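Local coordinates for protein terminase large subunit (Thermus phage G20c, PDB 5M1N) that cuts viral DNA to start and end packaging, and drives the genome into empty capsids as an ATP-powered terminase motor, at residues 37-42 with 88-93; 47-52 with 175-180. All blocks are in the same frame, centred on the assembly; numbering follows the deposited sequence.

Contact 1 of 2, residues 37-42 with 88-93; sequences YCIGAD and GHAYVV. With MN (manganese (II) ion), chain D.
I39 is gripped from both ends by strand 91-93: its N donates to Y91 O at 2.8 Å, and its O accepts from V93 N at 2.7 Å with an N-H...O angle of 158°. A41 N then bonds to V93 O at 2.9 Å, while the opening bond, Y91 N to Y37 O, is long and weak. I39 brackets V92, and V93 in turn bonds to I39 and A41, the alternation of parallel pairing in the register C38-Y91, I39-V92, G40-V93. CA-H...O contacts fill in between these bonds, among them C38 CA to Y91 O at 3.1 Å.

On the sheet face carrying C38, Y91 and V93, the aromatic contact dominates. C38 CB sits almost on the normal of the Y91 ring, 3.7 Å from its centroid, a CH-pi contact; SG also lies above that face but more distantly. Y91 CG stands between its own backbone N and carbonyl carbon (chi1 74°), which lays the ring face against C38 CB, and the phenol OH is hydrogen-bonded to Q188.

The other face is aliphatic. A41 CB meets V92 CG1 at 3.6 Å, and A90 CB touches both Y37 CB and I39 CG1; helix 73-86 covers this side through L80, which touches both I39 and V92.

At the strand's C-terminal end D42 turns away from V93, and its OD2 binds manganese at 2.2 Å, while OD1 accepts a hydrogen bond from a metal-bound water. The N-H groups of I39, A41 and V93 are satisfied across this pair, while C38, G40 and D42 pair with strand 49-56. The chemistry implies a buried strand, bonded to neighbours on both edges, whose last residue presents a carboxylate to the nuclease metal site.

Contact 2 of 2, residues 47-52 with 175-180; sequences QDYSVF and HDDIVM. With MN (manganese (II) ion), chain D.
The Y49 ring points its edge at the face of H175: CE2 lies 3.7 Å from H175 NE2, offset toward the rim of the imidazole, with the ring planes at 66° in a T-shaped pair. A water beyond the pair lies within hydrogen-bonding distance of both Y49 OH and H175 NE2, and R67 adds a cation-pi contact to the tyrosine.

The side chain of D177 crosses that of Y49 at about a right angle. Its OD2 lies at the edge of the tyrosine ring, 3.9 Å from Y49 CD2, also touches Y49 CB, and accepts from a water that also takes the N-H of Y49. OD1 is turned to manganese at 2.1 Å. With CG anti to the carbonyl carbon (chi1 -39°), the carboxylate of D177 reaches back from the first helical turn to the metal.

Deeper in, V51 CG2 packs against D177 CB at 3.7 Å and I178 CG1 at 4.0 Å, seating the helix start on the strand. Metal-bound waters extend the link: one lies 2.7 Å from Y49 O, to which it may donate, and others donate to D48 OD2 and D176 OD1; these second-shell oxygens probably orient the metal-bound waters.

An acidic residue at the start of a helix, facing the main sheet and sharing a metal with D42, is characteristic of the RNase H-like nuclease fold.

Overall arrangement
After strands 15-22 and 25-27 the chain enters strand 37-42, turns, and returns antiparallel as strand 49-56, so the first segments of both contacts are neighbours in one sheet, joined by D42 O to V51 N. Contact 1 closes the first loop when the chain, after strand 61-69 and helix 73-86, comes back as strand 91-94 on the other side of strand 37-42. Contact 2 closes a much longer loop, of 122 residues, by bringing helix 177-186 onto strand 49-56. The two loops cross, since their segments alternate. Manganese joins them: D42 and D177 bind the same ion, tying strand 37-42 to the C-terminal helix.

Contact 1 of 2, residues 37-42 with 88-93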
ATOM      1  N   TYR A  37     -10.931  -9.475   3.368  1.00  8.24           N
ATOM      2  CA  TYR A  37      -9.843  -8.724   2.759  1.00  7.55           C
ATOM      3  C   TYR A  37     -10.085  -7.229   2.795  1.00  7.24           C
ATOM      4  O   TYR A  37     -11.226  -6.763   2.827  1.00  7.27           O
ATOM      5  CB  TYR A  37      -9.674  -9.128   1.296  1.00  7.47           C
ATOM      6  CG  TYR A  37      -9.321 -10.567   1.060  1.00  7.32           C
ATOM      7  CD1 TYR A  37     -10.302 -11.562   1.094  1.00  7.50           C
ATOM      8  CD2 TYR A  37      -8.008 -10.942   0.797  1.00  7.22           C
ATOM      9  CE1 TYR A  37      -9.979 -12.885   0.869  1.00  7.57           C
ATOM     10  CE2 TYR A  37      -7.680 -12.254   0.559  1.00  7.43           C
ATOM     11  CZ  TYR A  37      -8.669 -13.226   0.589  1.00  7.46           C
ATOM     12  OH  TYR A  37      -8.369 -14.548   0.325  1.00  8.32           O
ATOM     13  N   CYS A  38      -8.994  -6.475   2.737  1.00  6.81           N
ATOM     14  CA  CYS A  38      -9.050  -5.047   2.449  1.00  6.80           C
ATOM     15  C   CYS A  38      -7.965  -4.725   1.435  1.00  6.53           C
ATOM     16  O   CYS A  38      -7.128  -5.575   1.124  1.00  6.59           O
ATOM     17  CB  CYS A  38      -8.895  -4.204   3.718  1.00  7.12           C
ATOM     18  SG  CYS A  38      -7.247  -4.213   4.456  1.00  8.11           S
ATOM     19  N   ILE A  39      -8.000  -3.504   0.908  1.00  6.49           N
ATOM     20  CA  ILE A  39      -7.071  -3.087  -0.142  1.00  6.57           C
ATOM     21  C   ILE A  39      -6.510  -1.724   0.222  1.00  6.68           C
ATOM     22  O   ILE A  39      -7.258  -0.745   0.277  1.00  7.31           O
ATOM     23  CB  ILE A  39      -7.748  -2.998  -1.529  1.00  6.75           C
ATOM     24  CG1 ILE A  39      -8.462  -4.319  -1.866  1.00  7.00           C
ATOM     25  CG2 ILE A  39      -6.718  -2.634  -2.596  1.00  6.78           C
ATOM     26  CD1 ILE A  39      -9.227  -4.323  -3.165  1.00  7.13           C
ATOM     27  N   GLY A  40      -5.199  -1.640   0.440  1.00  6.57           N
ATOM     28  CA  GLY A  40      -4.553  -0.342   0.637  1.00  6.72           C
ATOM     29  C   GLY A  40      -4.375   0.317  -0.710  1.00  6.89           C
ATOM     30  O   GLY A  40      -3.797  -0.290  -1.606  1.00  7.64           O
ATOM     31  N   ALA A  41      -4.849   1.554  -0.864  1.00  7.19           N
ATOM     32  CA  ALA A  41      -4.848   2.224  -2.170  1.00  7.45           C
ATOM     33  C   ALA A  41      -4.129   3.561  -2.118  1.00  7.63           C
ATOM     34  O   ALA A  41      -4.592   4.507  -1.471  1.00  7.66           O
ATOM     35  CB  ALA A  41      -6.271   2.417  -2.661  1.00  7.67           C
ATOM     36  N   ASP A  42      -2.997   3.621  -2.824  1.00  8.04           N
ATOM     37  CA  ASP A  42      -2.302   4.863  -3.106  1.00  8.92           C
ATOM     38  C   ASP A  42      -2.561   5.163  -4.575  1.00  9.47           C
ATOM     39  O   ASP A  42      -2.170   4.390  -5.437  1.00  9.60           O
ATOM     40  CB  ASP A  42      -0.801   4.704  -2.854  1.00  9.43           C
ATOM     41  CG  ASP A  42      -0.070   6.025  -2.882  1.00  9.98           C
ATOM     42  OD1 ASP A  42      -0.587   7.003  -2.282  1.00 11.47           O
ATOM     43  OD2 ASP A  42       1.019   6.108  -3.506  1.00  9.93           O
ATOM     44  N   GLY A  88     -13.959 -10.640  -2.915  1.00  8.38           N
ATOM     45  CA  GLY A  88     -15.153 -10.716  -2.088  1.00  8.92           C
ATOM     46  C   GLY A  88     -15.708  -9.383  -1.636  1.00  9.29           C
ATOM     47  O   GLY A  88     -16.166  -9.255  -0.507  1.00 10.10           O
ATOM     48  N   HIS A  89     -15.683  -8.399  -2.525  1.00  9.68           N
ATOM     49  CA  HIS A  89     -15.999  -7.004  -2.180  1.00 10.44           C
ATOM     50  C   HIS A  89     -15.130  -6.512  -1.039  1.00  9.86           C
ATOM     51  O   HIS A  89     -15.614  -5.931  -0.065  1.00 10.35           O
ATOM     52  CB  HIS A  89     -17.488  -6.805  -1.862  1.00 12.08           C
ATOM     53  CG  HIS A  89     -18.366  -6.915  -3.061  1.00 13.99           C
ATOM     54  ND1 HIS A  89     -19.091  -8.050  -3.338  1.00 15.58           N
ATOM     55  CD2 HIS A  89     -18.636  -6.038  -4.055  1.00 14.93           C
ATOM     56  CE1 HIS A  89     -19.767  -7.873  -4.458  1.00 15.08           C
ATOM     57  NE2 HIS A  89     -19.507  -6.661  -4.916  1.00 15.31           N
ATOM     58  N   ALA A  90     -13.831  -6.744  -1.178  1.00  8.78           N
ATOM     59  CA  ALA A  90     -12.855  -6.253  -0.221  1.00  8.68           C
ATOM     60  C   ALA A  90     -12.993  -4.747  -0.094  1.00  8.54           C
ATOM     61  O   ALA A  90     -13.147  -4.052  -1.101  1.00  9.39           O
ATOM     62  CB  ALA A  90     -11.459  -6.598  -0.688  1.00  8.40           C
ATOM     63  N   TYR A  91     -12.917  -4.228   1.126  1.00  7.99           N
ATOM     64  CA  TYR A  91     -12.995  -2.783   1.310  1.00  7.89           C
ATOM     65  C   TYR A  91     -11.663  -2.091   1.062  1.00  7.95           C
ATOM     66  O   TYR A  91     -10.605  -2.628   1.386  1.00  8.00           O
ATOM     67  CB  TYR A  91     -13.571  -2.420   2.672  1.00  7.87           C
ATOM     68  CG  TYR A  91     -12.718  -2.593   3.896  1.00  7.86           C
ATOM     69  CD1 TYR A  91     -11.952  -1.543   4.390  1.00  7.88           C
ATOM     70  CD2 TYR A  91     -12.740  -3.776   4.615  1.00  7.80           C
ATOM     71  CE1 TYR A  91     -11.218  -1.684   5.561  1.00  7.92           C
ATOM     72  CE2 TYR A  91     -11.998  -3.929   5.776  1.00  7.92           C
ATOM     73  CZ  TYR A  91     -11.249  -2.874   6.250  1.00  7.92           C
ATOM     74  OH  TYR A  91     -10.535  -3.022   7.407  1.00  8.03           O
ATOM     75  N   VAL A  92     -11.725  -0.895   0.490  1.00  8.19           N
ATOM     76  CA  VAL A  92     -10.551  -0.120   0.141  1.00  8.59           C
ATOM     77  C   VAL A  92     -10.232   0.850   1.269  1.00  8.69           C
ATOM     78  O   VAL A  92     -11.126   1.540   1.769  1.00  9.20           O
ATOM     79  CB  VAL A  92     -10.782   0.635  -1.180  1.00  9.07           C
ATOM     80  CG1 VAL A  92      -9.563   1.467  -1.557  1.00  9.63           C
ATOM     81  CG2 VAL A  92     -11.115  -0.354  -2.286  1.00  9.10           C
ATOM     82  N   VAL A  93      -8.969   0.889   1.671  1.00  8.48           N
ATOM     83  CA  VAL A  93      -8.437   1.954   2.540  1.00  8.71           C
ATOM     84  C   VAL A  93      -7.755   2.947   1.611  1.00  8.91           C
ATOM     85  O   VAL A  93      -6.643   2.701   1.127  1.00  9.10           O
ATOM     86  CB  VAL A  93      -7.440   1.418   3.581  1.00  9.11           C
ATOM     87  CG1 VAL A  93      -7.035   2.530   4.550  1.00  8.84           C
ATOM     88  CG2 VAL A  93      -8.029   0.245   4.341  1.00  9.74           C
TER
HETATM   89 MN    MN D 502       2.247   7.793  -4.068  1.00 10.18          MN
HETATM   90  O   HOH W   1     -13.379  -9.667   1.491  1.00 10.94           O
HETATM   91  O   HOH W   2       0.687   9.055  -3.191  1.00 12.30           O
HETATM   92  O   HOH W   3       1.202   7.807  -6.051  1.00 11.14           O
HETATM   93  O   HOH W   4       3.124   9.639  -4.543  1.00 13.33           O
HETATM   94  O   HOH W   5       3.254   7.722  -2.081  1.00 12.16           O

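Contact 2 of 2, residues 47-52 with 175-180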
ATOM      1  N   GLN A  47       2.217  11.256 -13.180  1.00 21.12           N
ATOM      2  CA  GLN A  47       3.022  10.126 -13.668  1.00 19.55           C
ATOM      3  C   GLN A  47       3.521   9.242 -12.516  1.00 17.45           C
ATOM      4  O   GLN A  47       4.302   8.315 -12.732  1.00 17.66           O
ATOM      5  CB  GLN A  47       4.231  10.649 -14.436  1.00 20.29           C
ATOM      6  N   ASP A  48       3.090   9.534 -11.297  1.00 15.78           N
ATOM      7  CA  ASP A  48       3.412   8.704 -10.143  1.00 13.90           C
ATOM      8  C   ASP A  48       2.698   7.357 -10.237  1.00 12.06           C
ATOM      9  O   ASP A  48       1.657   7.237 -10.886  1.00 11.86           O
ATOM     10  CB  ASP A  48       2.976   9.393  -8.842  1.00 14.83           C
ATOM     11  CG  ASP A  48       3.899  10.535  -8.426  1.00 15.59           C
ATOM     12  OD1 ASP A  48       4.749  10.975  -9.238  1.00 15.18           O
ATOM     13  OD2 ASP A  48       3.777  10.986  -7.257  1.00 17.48           O
ATOM     14  N   TYR A  49       3.257   6.356  -9.574  1.00 10.32           N
ATOM     15  CA  TYR A  49       2.652   5.034  -9.547  1.00  9.68           C
ATOM     16  C   TYR A  49       1.449   4.972  -8.623  1.00  8.83           C
ATOM     17  O   TYR A  49       1.468   5.553  -7.523  1.00  9.70           O
ATOM     18  CB  TYR A  49       3.654   3.992  -9.062  1.00 10.03           C
ATOM     19  CG  TYR A  49       4.796   3.761 -10.015  1.00 10.58           C
ATOM     20  CD1 TYR A  49       4.714   2.809 -11.020  1.00 10.66           C
ATOM     21  CD2 TYR A  49       5.971   4.498  -9.907  1.00 11.18           C
ATOM     22  CE1 TYR A  49       5.772   2.605 -11.908  1.00 11.26           C
ATOM     23  CE2 TYR A  49       7.025   4.308 -10.785  1.00 11.81           C
ATOM     24  CZ  TYR A  49       6.926   3.360 -11.775  1.00 11.69           C
ATOM     25  OH  TYR A  49       7.998   3.181 -12.628  1.00 13.24           O
ATOM     26  N   SER A  50       0.407   4.282  -9.089  0.70  8.41           N
ATOM     27  CA  SER A  50      -0.708   3.856  -8.249  0.70  8.09           C
ATOM     28  C   SER A  50      -0.408   2.439  -7.780  0.70  7.57           C
ATOM     29  O   SER A  50       0.130   1.643  -8.541  0.70  7.40           O
ATOM     30  CB  SER A  50      -2.038   3.903  -9.014  0.70  8.57           C
ATOM     31  OG  SER A  50      -1.948   3.297 -10.295  0.70  9.05           O
ATOM     32  N   VAL A  51      -0.693   2.144  -6.513  1.00  7.01           N
ATOM     33  CA  VAL A  51      -0.432   0.812  -5.941  1.00  6.77           C
ATOM     34  C   VAL A  51      -1.604   0.392  -5.068  1.00  6.44           C
ATOM     35  O   VAL A  51      -2.003   1.135  -4.160  1.00  6.45           O
ATOM     36  CB  VAL A  51       0.867   0.759  -5.111  1.00  6.78           C
ATOM     37  CG1 VAL A  51       1.128  -0.670  -4.645  1.00  6.90           C
ATOM     38  CG2 VAL A  51       2.044   1.259  -5.927  1.00  6.97           C
ATOM     39  N   PHE A  52      -2.133  -0.796  -5.358  1.00  6.31           N
ATOM     40  CA  PHE A  52      -3.259  -1.375  -4.636  1.00  6.61           C
ATOM     41  C   PHE A  52      -2.800  -2.699  -4.038  1.00  6.46           C
ATOM     42  O   PHE A  52      -2.410  -3.605  -4.781  1.00  6.80           O
ATOM     43  CB  PHE A  52      -4.461  -1.609  -5.568  1.00  7.25           C
ATOM     44  CG  PHE A  52      -4.839  -0.430  -6.415  1.00  7.95           C
ATOM     45  CD1 PHE A  52      -4.770   0.867  -5.927  1.00  8.17           C
ATOM     46  CD2 PHE A  52      -5.308  -0.615  -7.705  1.00  8.46           C
ATOM     47  CE1 PHE A  52      -5.148   1.953  -6.710  1.00  8.81           C
ATOM     48  CE2 PHE A  52      -5.694   0.471  -8.487  1.00  9.19           C
ATOM     49  CZ  PHE A  52      -5.606   1.753  -7.991  1.00  9.40           C
ATOM     50  N   HIS A 175      10.837   6.471  -5.004  1.00  8.25           N
ATOM     51  CA  HIS A 175       9.378   6.384  -4.835  1.00  8.43           C
ATOM     52  C   HIS A 175       9.029   5.674  -3.533  1.00  8.33           C
ATOM     53  O   HIS A 175       9.849   4.908  -2.994  1.00  8.59           O
ATOM     54  CB  HIS A 175       8.737   5.589  -5.976  1.00  9.22           C
ATOM     55  CG  HIS A 175       9.236   5.944  -7.338  1.00 10.34           C
ATOM     56  ND1 HIS A 175       9.114   7.209  -7.874  1.00 11.19           N
ATOM     57  CD2 HIS A 175       9.825   5.188  -8.292  1.00 11.20           C
ATOM     58  CE1 HIS A 175       9.604   7.215  -9.100  1.00 11.87           C
ATOM     59  NE2 HIS A 175      10.043   6.001  -9.376  1.00 12.01           N
ATOM     60  N   ASP A 176       7.818   5.910  -3.040  1.00  8.05           N
ATOM     61  CA  ASP A 176       7.353   5.200  -1.847  1.00  8.11           C
ATOM     62  C   ASP A 176       5.908   4.742  -1.945  1.00  7.52           C
ATOM     63  O   ASP A 176       5.296   4.441  -0.937  1.00  7.35           O
ATOM     64  CB  ASP A 176       7.567   6.049  -0.587  1.00  8.89           C
ATOM     65  CG  ASP A 176       6.712   7.286  -0.563  1.00  9.79           C
ATOM     66  OD1 ASP A 176       5.888   7.486  -1.470  1.00 10.51           O
ATOM     67  OD2 ASP A 176       6.872   8.090   0.375  1.00 11.21           O
ATOM     68  N   ASP A 177       5.382   4.638  -3.156  1.00  7.19           N
ATOM     69  CA  ASP A 177       3.966   4.310  -3.337  1.00  6.94           C
ATOM     70  C   ASP A 177       3.648   2.901  -2.860  1.00  6.59           C
ATOM     71  O   ASP A 177       2.561   2.651  -2.349  1.00  6.40           O
ATOM     72  CB  ASP A 177       3.570   4.492  -4.795  1.00  7.22           C
ATOM     73  CG  ASP A 177       4.232   5.700  -5.410  1.00  7.42           C
ATOM     74  OD1 ASP A 177       3.857   6.846  -5.044  1.00  8.16           O
ATOM     75  OD2 ASP A 177       5.184   5.490  -6.186  1.00  7.86           O
ATOM     76  N   ILE A 178       4.598   1.985  -3.030  1.00  6.36           N
ATOM     77  CA  ILE A 178       4.425   0.618  -2.545  1.00  6.38           C
ATOM     78  C   ILE A 178       4.410   0.619  -1.020  1.00  6.35           C
ATOM     79  O   ILE A 178       3.548  -0.006  -0.396  1.00  6.31           O
ATOM     80  CB  ILE A 178       5.511  -0.341  -3.082  1.00  6.39           C
ATOM     81  CG1 ILE A 178       5.484  -0.381  -4.620  1.00  6.49           C
ATOM     82  CG2 ILE A 178       5.325  -1.735  -2.494  1.00  6.45           C
ATOM     83  CD1 ILE A 178       6.650  -1.113  -5.247  1.00  6.58           C
ATOM     84  N   VAL A 179       5.364   1.324  -0.424  1.00  6.49           N
ATOM     85  CA  VAL A 179       5.430   1.427   1.033  1.00  6.81           C
ATOM     86  C   VAL A 179       4.104   1.950   1.589  1.00  6.84           C
ATOM     87  O   VAL A 179       3.547   1.393   2.535  1.00  6.48           O
ATOM     88  CB  VAL A 179       6.577   2.357   1.478  1.00  6.96           C
ATOM     89  CG1 VAL A 179       6.636   2.443   2.998  1.00  7.18           C
ATOM     90  CG2 VAL A 179       7.917   1.875   0.925  1.00  7.00           C
ATOM     91  N   MET A 180       3.603   3.019   0.991  1.00  7.01           N
ATOM     92  CA  MET A 180       2.380   3.643   1.478  1.00  7.42           C
ATOM     93  C   MET A 180       1.152   2.757   1.279  1.00  7.04           C
ATOM     94  O   MET A 180       0.314   2.666   2.171  1.00  6.76           O
ATOM     95  CB  MET A 180       2.194   5.017   0.827  1.00  8.57           C
ATOM     96  CG  MET A 180       3.223   6.038   1.298  1.00  9.60           C
ATOM     97  SD  MET A 180       3.415   6.178   3.087  1.00 11.60           S
ATOM     98  CE  MET A 180       1.744   6.521   3.609  1.00 12.07           C
TER
HETATM   99 MN    MN D 502       2.247   7.793  -4.068  1.00 10.18          MN
HETATM  100  O   HOH W   4       3.124   9.639  -4.543  1.00 13.33           O
HETATM  101  O   HOH W   6       5.624   7.412  -8.042  1.00 13.33           O
HETATM  102  O   HOH W   7      10.556   4.040 -11.241  1.00 26.89           O
HETATM  103  O   HOH W   3       1.202   7.807  -6.051  1.00 11.14           O
HETATM  104  O   HOH W   5       3.254   7.722  -2.081  1.00 12.16           O
HETATM  105  O   HOH W   2       0.687   9.055  -3.191  1.00 12.30           O